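Local coordinates for aminoacyl-tRNA synthetase (Cryptosporidium parvum, PDB 5F9Z), which probably catalyses the ATP-dependent attachment of proline to its cognate tRNA, as a class II prolyl-tRNA synthetase whose active site binds the inhibitor halofuginone, at residues I40-I45 / P160-R165; L16-D21 / A27-Q32; V35-I40 / K291-P296. All coordinates share one frame; numbering follows the deposited sequence.

Interaction 1: I40-I45 / P160-R165. With ANP (phosphoaminophosphonic acid-adenylate ester), chain D.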
loop_
_atom_site.group_PDB
_atom_site.type_symbol
_atom_site.label_atom_id
_atom_site.label_comp_id
_atom_site.label_asym_id
_atom_site.label_seq_id
_atom_site.Cartn_x
_atom_site.Cartn_y
_atom_site.Cartn_z
ATOM N N ILE A 40 -15.629 2.325 2.536
ATOM C CA ILE A 40 -15.479 1.730 3.858
ATOM C C ILE A 40 -16.754 1.951 4.659
ATOM O O ILE A 40 -17.364 3.024 4.595
ATOM C CB ILE A 40 -14.258 2.328 4.593
ATOM C CG1 ILE A 40 -12.961 1.787 3.995
ATOM C CG2 ILE A 40 -14.314 2.049 6.089
ATOM C CD1 ILE A 40 -12.802 0.299 4.165
ATOM N N GLU A 41 -17.161 0.927 5.403
ATOM C CA GLU A 41 -18.179 1.046 6.437
ATOM C C GLU A 41 -17.552 0.680 7.773
ATOM O O GLU A 41 -16.864 -0.342 7.879
ATOM C CB GLU A 41 -19.381 0.141 6.151
ATOM C CG GLU A 41 -20.301 0.639 5.050
ATOM C CD GLU A 41 -21.167 1.807 5.486
ATOM O OE1 GLU A 41 -21.806 2.427 4.610
ATOM O OE2 GLU A 41 -21.213 2.104 6.699
ATOM N N TYR A 42 -17.775 1.516 8.783
ATOM C CA TYR A 42 -17.270 1.215 10.114
ATOM C C TYR A 42 -18.069 0.076 10.736
ATOM O O TYR A 42 -19.287 -0.020 10.562
ATOM C CB TYR A 42 -17.327 2.456 11.005
ATOM C CG TYR A 42 -16.306 3.511 10.641
ATOM C CD1 TYR A 42 -14.978 3.380 11.025
ATOM C CD2 TYR A 42 -16.670 4.637 9.916
ATOM C CE1 TYR A 42 -14.041 4.341 10.696
ATOM C CE2 TYR A 42 -15.739 5.604 9.582
ATOM C CZ TYR A 42 -14.426 5.451 9.975
ATOM O OH TYR A 42 -13.498 6.411 9.645
ATOM N N TYR A 43 -17.370 -0.793 11.458
ATOM C CA TYR A 43 -17.954 -1.990 12.041
ATOM C C TYR A 43 -18.073 -1.827 13.551
ATOM O O TYR A 43 -17.304 -1.090 14.174
ATOM C CB TYR A 43 -17.104 -3.219 11.703
ATOM C CG TYR A 43 -17.832 -4.540 11.796
ATOM C CD1 TYR A 43 -18.937 -4.802 10.997
ATOM C CD2 TYR A 43 -17.398 -5.534 12.661
ATOM C CE1 TYR A 43 -19.600 -6.012 11.071
ATOM C CE2 TYR A 43 -18.053 -6.747 12.741
ATOM C CZ TYR A 43 -19.153 -6.981 11.944
ATOM O OH TYR A 43 -19.808 -8.188 12.023
ATOM N N ASP A 44 -19.046 -2.525 14.136
ATOM C CA ASP A 44 -19.265 -2.440 15.576
ATOM C C ASP A 44 -18.191 -3.158 16.384
ATOM O O ASP A 44 -18.254 -3.141 17.618
ATOM C CB ASP A 44 -20.650 -2.989 15.929
ATOM C CG ASP A 44 -20.852 -4.417 15.461
ATOM O OD1 ASP A 44 -19.949 -4.970 14.799
ATOM O OD2 ASP A 44 -21.929 -4.981 15.743
ATOM N N ILE A 45 -17.220 -3.785 15.727
ATOM C CA ILE A 45 -16.067 -4.387 16.386
ATOM C C ILE A 45 -14.853 -3.538 16.038
ATOM O O ILE A 45 -14.507 -3.393 14.860
ATOM C CB ILE A 45 -15.873 -5.850 15.965
ATOM C CG1 ILE A 45 -17.093 -6.677 16.376
ATOM C CG2 ILE A 45 -14.601 -6.417 16.576
ATOM C CD1 ILE A 45 -17.029 -8.120 15.954
ATOM N N PRO A 160 -6.565 1.911 15.889
ATOM C CA PRO A 160 -6.724 1.398 14.524
ATOM C C PRO A 160 -6.991 2.518 13.533
ATOM O O PRO A 160 -7.673 3.499 13.838
ATOM C CB PRO A 160 -7.925 0.453 14.638
ATOM C CG PRO A 160 -8.717 1.008 15.773
ATOM C CD PRO A 160 -7.710 1.559 16.749
ATOM N N THR A 161 -6.432 2.362 12.335
ATOM C CA THR A 161 -6.672 3.268 11.225
ATOM C C THR A 161 -7.158 2.428 10.051
ATOM O O THR A 161 -6.580 1.363 9.776
ATOM C CB THR A 161 -5.402 4.047 10.847
ATOM O OG1 THR A 161 -4.914 4.758 11.991
ATOM C CG2 THR A 161 -5.690 5.039 9.728
ATOM N N PRO A 162 -8.220 2.843 9.362
ATOM C CA PRO A 162 -8.690 2.080 8.199
ATOM C C PRO A 162 -7.565 1.832 7.203
ATOM O O PRO A 162 -6.771 2.728 6.901
ATOM C CB PRO A 162 -9.784 2.977 7.614
ATOM C CG PRO A 162 -10.309 3.722 8.797
ATOM C CD PRO A 162 -9.119 3.965 9.689
ATOM N N PHE A 163 -7.490 0.590 6.720
ATOM C CA PHE A 163 -6.432 0.108 5.836
ATOM C C PHE A 163 -5.070 0.085 6.524
ATOM O O PHE A 163 -4.419 -0.964 6.574
ATOM C CB PHE A 163 -6.351 0.949 4.558
ATOM C CG PHE A 163 -7.625 0.973 3.763
ATOM C CD1 PHE A 163 -8.033 -0.143 3.050
ATOM C CD2 PHE A 163 -8.404 2.116 3.714
ATOM C CE1 PHE A 163 -9.201 -0.122 2.313
ATOM C CE2 PHE A 163 -9.571 2.144 2.976
ATOM C CZ PHE A 163 -9.969 1.023 2.274
ATOM N N ILE A 164 -4.637 1.230 7.060
ATOM C CA ILE A 164 -3.270 1.361 7.565
ATOM C C ILE A 164 -2.998 0.342 8.667
ATOM O O ILE A 164 -1.999 -0.388 8.629
ATOM C CB ILE A 164 -3.014 2.798 8.057
ATOM C CG1 ILE A 164 -3.319 3.807 6.946
ATOM C CG2 ILE A 164 -1.578 2.944 8.536
ATOM C CD1 ILE A 164 -2.460 3.638 5.713
ATOM N N ARG A 165 -3.875 0.278 9.667
ATOM C CA ARG A 165 -3.712 -0.655 10.783
ATOM C C ARG A 165 -5.098 -1.127 11.211
ATOM O O ARG A 165 -5.818 -0.407 11.909
ATOM C CB ARG A 165 -2.962 -0.009 11.943
ATOM C CG ARG A 165 -2.721 -0.945 13.116
ATOM C CD ARG A 165 -1.799 -0.318 14.147
ATOM N NE ARG A 165 -0.522 0.082 13.563
ATOM C CZ ARG A 165 0.501 -0.745 13.364
ATOM N NH1 ARG A 165 0.398 -2.024 13.701
ATOM N NH2 ARG A 165 1.626 -0.293 12.826
HETATM P PG ANP D . 4.150 -3.141 12.848
HETATM O O1G ANP D . 5.036 -2.928 14.033
HETATM O O2G ANP D . 3.669 -1.742 12.305
HETATM O O3G ANP D . 2.884 -3.988 13.274
HETATM P PB ANP D . 4.694 -5.586 11.565
HETATM O O1B ANP D . 5.991 -6.393 11.858
HETATM O O2B ANP D . 3.646 -5.955 12.565
HETATM N N3B ANP D . 5.021 -3.940 11.633
HETATM P PA ANP D . 4.409 -7.329 9.460
HETATM O O1A ANP D . 3.997 -8.422 10.367
HETATM O O2A ANP D . 5.877 -7.390 9.026
HETATM O O3A ANP D . 4.182 -5.906 10.128
HETATM O "O5'" ANP D . 3.438 -7.351 8.207
HETATM C "C5'" ANP D . 3.910 -7.047 6.875
HETATM C "C4'" ANP D . 3.400 -5.687 6.471
HETATM O "O4'" ANP D . 1.984 -5.621 6.717
HETATM C "C3'" ANP D . 3.988 -4.513 7.242
HETATM O "O3'" ANP D . 5.197 -4.072 6.635
HETATM C "C2'" ANP D . 2.885 -3.455 7.137
HETATM O "O2'" ANP D . 3.027 -2.666 5.962
HETATM C "C1'" ANP D . 1.606 -4.301 7.064
HETATM N N9 ANP D . 0.847 -4.359 8.310
HETATM C C8 ANP D . 1.320 -4.694 9.553
HETATM N N7 ANP D . 0.408 -4.673 10.495
HETATM C C5 ANP D . -0.749 -4.306 9.823
HETATM C C6 ANP D . -2.074 -4.107 10.257
HETATM N N6 ANP D . -2.473 -4.255 11.523
HETATM N N1 ANP D . -2.990 -3.743 9.330
HETATM C C2 ANP D . -2.597 -3.593 8.062
HETATM N N3 ANP D . -1.379 -3.753 7.538
HETATM C C4 ANP D . -0.494 -4.113 8.477
#
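The carbonyl oxygen of P162, whose ring packs against Y42, is gripped by two donors: the backbone N of I164 lies 2.6 Å from P162 O, and the hydroxyl of Y30 on helix 26-36 also bonds to it. The first bond closes a classic gamma turn around F163, which sits at the corner of the turn at positive phi (66°), and the end of its ring reaches I40. There CZ of the phenyl ring meets I40 CD1 at 3.5 Å, and I40 CG1 approaches the same CZ equally closely. CD1 comes obliquely to the ring. The isoleucine can present both carbons because CG1 stands anti to its carbonyl carbon (chi1 -74°) and the chain bends again beyond it. A branched aliphatic suits this buried place, packing two carbons at once against a flat ring. Nearer the surface, Y42 CE1 rests 4.2 Å from P162 CG, while the Y42 hydroxyl bonds to S31, so a tyrosine can combine apolar contact with a polar tip. At the far end of the turn, R165 reaches the nucleotide. With CG anti to the backbone N and a bend at chi3, its guanidinium faces the gamma-phosphate of AMPPNP edge-on: NH2 donates to O2G at 2.6 Å, and NH1 to O3G at 3.2 Å, both bonds nearly straight. This paired grip probably restrains the turning of the phosphate, and E156, in a salt bridge with NH1, probably helps position the arginine. I164 and R165 both face T161, forming a classic beta bulge. Together the bulged turn and phosphate-binding arginine belong to the motif 2 loop of a class II synthetase, joining antiparallel strands 144-153 and 168-178 at the ATP site, with strand 40-42 packed behind it.

Interaction 2: L16-D21 / A27-Q32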
loop_
_atom_site.group_PDB
_atom_site.type_symbol
_atom_site.label_atom_id
_atom_site.label_comp_id
_atom_site.label_asym_id
_atom_site.label_seq_id
_atom_site.Cartn_x
_atom_site.Cartn_y
_atom_site.Cartn_z
ATOM N N LEU A 16 -22.623 16.418 0.793
ATOM C CA LEU A 16 -22.256 15.264 -0.015
ATOM C C LEU A 16 -20.817 15.329 -0.500
ATOM O O LEU A 16 -20.306 14.326 -1.009
ATOM C CB LEU A 16 -23.205 15.133 -1.208
ATOM C CG LEU A 16 -24.601 14.607 -0.873
ATOM C CD1 LEU A 16 -25.468 14.555 -2.115
ATOM C CD2 LEU A 16 -24.505 13.235 -0.225
ATOM N N GLY A 17 -20.159 16.479 -0.363
ATOM C CA GLY A 17 -18.735 16.589 -0.588
ATOM C C GLY A 17 -17.958 16.373 0.695
ATOM O O GLY A 17 -18.489 15.938 1.718
ATOM N N ILE A 18 -16.670 16.691 0.634
ATOM C CA ILE A 18 -15.778 16.569 1.780
ATOM C C ILE A 18 -15.701 17.926 2.465
ATOM O O ILE A 18 -15.298 18.920 1.848
ATOM C CB ILE A 18 -14.388 16.070 1.362
ATOM C CG1 ILE A 18 -14.512 14.784 0.543
ATOM C CG2 ILE A 18 -13.516 15.839 2.585
ATOM C CD1 ILE A 18 -15.254 13.671 1.256
ATOM N N THR A 19 -16.096 17.969 3.736
ATOM C CA THR A 19 -16.135 19.218 4.486
ATOM C C THR A 19 -14.873 19.460 5.300
ATOM O O THR A 19 -14.551 20.616 5.596
ATOM C CB THR A 19 -17.346 19.234 5.422
ATOM O OG1 THR A 19 -17.212 18.189 6.393
ATOM C CG2 THR A 19 -18.632 19.018 4.634
ATOM N N ALA A 20 -14.155 18.403 5.666
ATOM C CA ALA A 20 -12.950 18.531 6.467
ATOM C C ALA A 20 -11.738 18.766 5.576
ATOM O O ALA A 20 -11.563 18.101 4.550
ATOM C CB ALA A 20 -12.735 17.285 7.324
ATOM N N ASP A 21 -10.905 19.713 5.986
ATOM C CA ASP A 21 -9.704 20.054 5.239
ATOM C C ASP A 21 -8.638 18.980 5.430
ATOM O O ASP A 21 -8.413 18.499 6.544
ATOM C CB ASP A 21 -9.199 21.419 5.704
ATOM C CG ASP A 21 -8.001 21.894 4.932
ATOM O OD1 ASP A 21 -6.869 21.626 5.383
ATOM O OD2 ASP A 21 -8.194 22.552 3.886
ATOM N N ALA A 27 -7.582 13.635 10.065
ATOM C CA ALA A 27 -8.332 12.464 10.511
ATOM C C ALA A 27 -9.782 12.526 10.048
ATOM O O ALA A 27 -10.329 11.530 9.559
ATOM C CB ALA A 27 -8.259 12.339 12.033
ATOM N N ASP A 28 -10.419 13.690 10.189
ATOM C CA ASP A 28 -11.793 13.837 9.723
ATOM C C ASP A 28 -11.865 13.796 8.202
ATOM O O ASP A 28 -12.830 13.269 7.634
ATOM C CB ASP A 28 -12.392 15.136 10.262
ATOM C CG ASP A 28 -13.875 15.261 9.975
ATOM O OD1 ASP A 28 -14.529 14.220 9.754
ATOM O OD2 ASP A 28 -14.388 16.399 9.977
ATOM N N TRP A 29 -10.853 14.344 7.523
ATOM C CA TRP A 29 -10.812 14.264 6.066
ATOM C C TRP A 29 -10.721 12.818 5.598
ATOM O O TRP A 29 -11.419 12.414 4.661
ATOM C CB TRP A 29 -9.632 15.074 5.525
ATOM C CG TRP A 29 -9.400 14.888 4.052
ATOM C CD1 TRP A 29 -9.936 15.628 3.039
ATOM C CD2 TRP A 29 -8.570 13.898 3.429
ATOM N NE1 TRP A 29 -9.492 15.161 1.825
ATOM C CE2 TRP A 29 -8.653 14.099 2.036
ATOM C CE3 TRP A 29 -7.766 12.861 3.912
ATOM C CZ2 TRP A 29 -7.966 13.301 1.125
ATOM C CZ3 TRP A 29 -7.085 12.069 3.005
ATOM C CH2 TRP A 29 -7.188 12.294 1.628
ATOM N N TYR A 30 -9.863 12.023 6.241
ATOM C CA TYR A 30 -9.688 10.633 5.834
ATOM C C TYR A 30 -10.968 9.834 6.037
ATOM O O TYR A 30 -11.330 9.003 5.197
ATOM C CB TYR A 30 -8.527 10.009 6.610
ATOM C CG TYR A 30 -8.159 8.610 6.175
ATOM C CD1 TYR A 30 -7.752 8.351 4.873
ATOM C CD2 TYR A 30 -8.197 7.550 7.074
ATOM C CE1 TYR A 30 -7.408 7.074 4.472
ATOM C CE2 TYR A 30 -7.853 6.270 6.683
ATOM C CZ TYR A 30 -7.459 6.037 5.381
ATOM O OH TYR A 30 -7.116 4.765 4.987
ATOM N N SER A 31 -11.677 10.082 7.141
ATOM C CA SER A 31 -12.916 9.360 7.407
ATOM C C SER A 31 -13.990 9.708 6.382
ATOM O O SER A 31 -14.665 8.819 5.852
ATOM C CB SER A 31 -13.405 9.662 8.823
ATOM O OG SER A 31 -14.626 8.993 9.092
ATOM N N GLN A 32 -14.162 11.000 6.090
ATOM C CA GLN A 32 -15.179 11.406 5.125
ATOM C C GLN A 32 -14.862 10.887 3.729
ATOM O O GLN A 32 -15.772 10.532 2.971
ATOM C CB GLN A 32 -15.314 12.929 5.105
ATOM C CG GLN A 32 -15.833 13.540 6.394
ATOM C CD GLN A 32 -16.103 15.027 6.259
ATOM O OE1 GLN A 32 -16.563 15.493 5.216
ATOM N NE2 GLN A 32 -15.810 15.781 7.312
#
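Q32 reaches out from helix 26-36 to hold T19 in the loop that precedes that helix. Its CB lies against the chain of I18, 3.9 Å from I18 CD1. With CG anti to the carbonyl carbon (chi1 -65°), the rest of the side chain runs out extended and crosses T19 at about a right angle. CD then comes close to the threonine hydroxyl, and the two ends of the amide divide the polar work. OE1 accepts the backbone N-H of T19 at 2.9 Å along a nearly straight bond, and also receives K36 NZ from the next turn of the helix. NE2 donates to T19 OG1 at 2.9 Å, a more bent bond, and to D28 OD1 at 3.2 Å. Both acceptors lie near the amide plane, whereas NE2 approaches D28 from above its carboxylate plane. Beside this network, the small A20 lets the chain come near the helix, its CB 3.2 Å from D28 OD2. A20 O meets the edge of the W29 indole, 3.3 Å from CD1, and I18 CG2 touches the same carbon obliquely. NE1 of W29 is bonded to D289 O. Because the glutamine amide has a carbonyl acceptor at one end and an N-H donor at the other, these bonds fix which way round it lies, and they tie the N-terminal segment to the helix without a salt bridge between the segments.

Interaction 3: V35-I40 / K291-P296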
loop_
_atom_site.group_PDB
_atom_site.type_symbol
_atom_site.label_atom_id
_atom_site.label_comp_id
_atom_site.label_asym_id
_atom_site.label_seq_id
_atom_site.Cartn_x
_atom_site.Cartn_y
_atom_site.Cartn_z
ATOM N N VAL A 35 -15.616 7.043 3.582
ATOM C CA VAL A 35 -17.017 6.710 3.828
ATOM C C VAL A 35 -17.916 7.234 2.715
ATOM O O VAL A 35 -18.687 6.477 2.121
ATOM C CB VAL A 35 -17.458 7.249 5.206
ATOM C CG1 VAL A 35 -18.971 7.193 5.340
ATOM C CG2 VAL A 35 -16.798 6.451 6.318
ATOM N N LYS A 36 -17.828 8.533 2.413
ATOM C CA LYS A 36 -18.707 9.130 1.414
ATOM C C LYS A 36 -18.444 8.598 0.011
ATOM O O LYS A 36 -19.342 8.659 -0.837
ATOM C CB LYS A 36 -18.567 10.652 1.429
ATOM C CG LYS A 36 -19.025 11.295 2.727
ATOM C CD LYS A 36 -18.846 12.801 2.696
ATOM C CE LYS A 36 -19.332 13.437 3.988
ATOM N NZ LYS A 36 -19.181 14.917 3.972
ATOM N N SER A 37 -17.246 8.083 -0.257
ATOM C CA SER A 37 -16.959 7.462 -1.542
ATOM C C SER A 37 -17.428 6.016 -1.615
ATOM O O SER A 37 -17.182 5.356 -2.630
ATOM C CB SER A 37 -15.461 7.525 -1.837
ATOM O OG SER A 37 -14.733 6.713 -0.932
ATOM N N GLU A 38 -18.086 5.518 -0.565
ATOM C CA GLU A 38 -18.579 4.140 -0.510
ATOM C C GLU A 38 -17.432 3.137 -0.606
ATOM O O GLU A 38 -17.547 2.089 -1.245
ATOM C CB GLU A 38 -19.631 3.885 -1.590
ATOM C CG GLU A 38 -20.864 4.760 -1.447
ATOM C CD GLU A 38 -21.871 4.537 -2.552
ATOM O OE1 GLU A 38 -21.458 4.454 -3.728
ATOM O OE2 GLU A 38 -23.077 4.440 -2.243
ATOM N N MET A 39 -16.311 3.467 0.034
ATOM C CA MET A 39 -15.185 2.550 0.151
ATOM C C MET A 39 -15.256 1.710 1.417
ATOM O O MET A 39 -14.980 0.505 1.379
ATOM C CB MET A 39 -13.865 3.326 0.142
ATOM C CG MET A 39 -13.197 3.459 -1.211
ATOM S SD MET A 39 -11.488 3.995 -1.010
ATOM C CE MET A 39 -10.831 3.669 -2.641
ATOM N N ILE A 40 -15.629 2.325 2.536
ATOM C CA ILE A 40 -15.479 1.730 3.858
ATOM C C ILE A 40 -16.754 1.951 4.659
ATOM O O ILE A 40 -17.364 3.024 4.595
ATOM C CB ILE A 40 -14.258 2.328 4.593
ATOM C CG1 ILE A 40 -12.961 1.787 3.995
ATOM C CG2 ILE A 40 -14.314 2.049 6.089
ATOM C CD1 ILE A 40 -12.802 0.299 4.165
ATOM N N LYS A 291 -11.833 17.437 -2.523
ATOM C CA LYS A 291 -13.039 16.966 -3.189
ATOM C C LYS A 291 -13.330 15.500 -2.910
ATOM O O LYS A 291 -14.454 15.047 -3.153
ATOM C CB LYS A 291 -12.935 17.173 -4.702
ATOM C CG LYS A 291 -12.747 18.613 -5.124
ATOM C CD LYS A 291 -12.685 18.720 -6.635
ATOM C CE LYS A 291 -12.475 20.152 -7.072
ATOM N NZ LYS A 291 -12.529 20.280 -8.551
ATOM N N GLY A 292 -12.348 14.752 -2.414
ATOM C CA GLY A 292 -12.531 13.343 -2.138
ATOM C C GLY A 292 -11.406 12.488 -2.681
ATOM O O GLY A 292 -10.247 12.910 -2.695
ATOM N N LEU A 293 -11.742 11.286 -3.137
ATOM C CA LEU A 293 -10.738 10.373 -3.660
ATOM C C LEU A 293 -10.104 10.919 -4.933
ATOM O O LEU A 293 -10.741 11.612 -5.730
ATOM C CB LEU A 293 -11.354 9.006 -3.958
ATOM C CG LEU A 293 -11.662 8.051 -2.809
ATOM C CD1 LEU A 293 -12.349 6.819 -3.361
ATOM C CD2 LEU A 293 -10.388 7.667 -2.078
ATOM N N VAL A 294 -8.827 10.598 -5.110
ATOM C CA VAL A 294 -8.134 10.729 -6.385
ATOM C C VAL A 294 -7.453 9.392 -6.625
ATOM O O VAL A 294 -6.496 9.044 -5.925
ATOM C CB VAL A 294 -7.117 11.877 -6.398
ATOM C CG1 VAL A 294 -6.313 11.850 -7.687
ATOM C CG2 VAL A 294 -7.823 13.215 -6.239
ATOM N N LEU A 295 -7.953 8.636 -7.590
ATOM C CA LEU A 295 -7.431 7.294 -7.758
ATOM C C LEU A 295 -6.569 7.199 -9.008
ATOM O O LEU A 295 -6.895 7.808 -10.034
ATOM C CB LEU A 295 -8.573 6.276 -7.852
ATOM C CG LEU A 295 -9.518 6.251 -6.650
ATOM C CD1 LEU A 295 -10.697 5.330 -6.906
ATOM C CD2 LEU A 295 -8.772 5.833 -5.393
ATOM N N PRO A 296 -5.461 6.467 -8.948
ATOM C CA PRO A 296 -4.693 6.185 -10.160
ATOM C C PRO A 296 -5.543 5.420 -11.155
ATOM O O PRO A 296 -6.318 4.534 -10.766
ATOM C CB PRO A 296 -3.523 5.331 -9.649
ATOM C CG PRO A 296 -3.412 5.665 -8.200
ATOM C CD PRO A 296 -4.813 5.927 -7.741
#
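S37 and M39, flanking the Schellman motif that ends helix 26-36, close over L293 in the segment between helix 278-287 and strand 304-308. E38 supplies the residue of positive phi (61°) that terminates the helix, and its N bonds back to V35 O at 2.9 Å. The turn leaves the residues before and after it both directed at 291-296. S37 holds its OG between the backbone N and the carbonyl carbon (chi1 67°), from where the hydroxyl bonds to V33 O, one turn back in the helix. With its polar atom engaged in this way, the serine can pack against a hydrocarbon: L293 CD1 lies 3.4 Å from S37 OG and 3.5 Å from S37 CB. A small residue fits here, since the methyl group must come close to the helix end. M39 approaches differently. Its first torsion, -94°, is well off a staggered value, but beyond CG the chain is extended and carries the thioether alongside the methyls of L293. The ends of M39 and L293 meet head on, the flexible unbranched chain against a branched end. L293, with CG anti to its carbonyl carbon, spreads its two methyls so that CD1 is shared by the serine and the methionine while CD2 sits 4.0 Å from M39 SD. W54 of helix 53-71 and I284 of helix 278-287 touch both M39 and L293, completing a buried apolar cluster. L295 runs antiparallel alongside M39, and the methionine methyl touches both leucines, with CE 3.6 Å from L293 CD1 and 4.1 Å from L295 CD2.

How the interactions relate
Helix 26-36 and the chain just beyond it run through all three contacts. Interaction 2 folds the preceding loop back on the helix, partly at the surface, and relies on an amide network; interactions 1 and 3 are buried and join their segments by apolar side chains. They share I40, which faces the nucleotide-binding loop in interaction 1 but takes no part across interaction 3. Y30 and S31 of the helix tie interaction 2 to interaction 1, while K36 bonds to G17 and I18 packs on G292, joining interactions 2 and 3. Of the three, interaction 1 includes the bound nucleotide, whereas interaction 3 joins the end of helix 26-36 to the segment between helix 278-287 and strand 304-308.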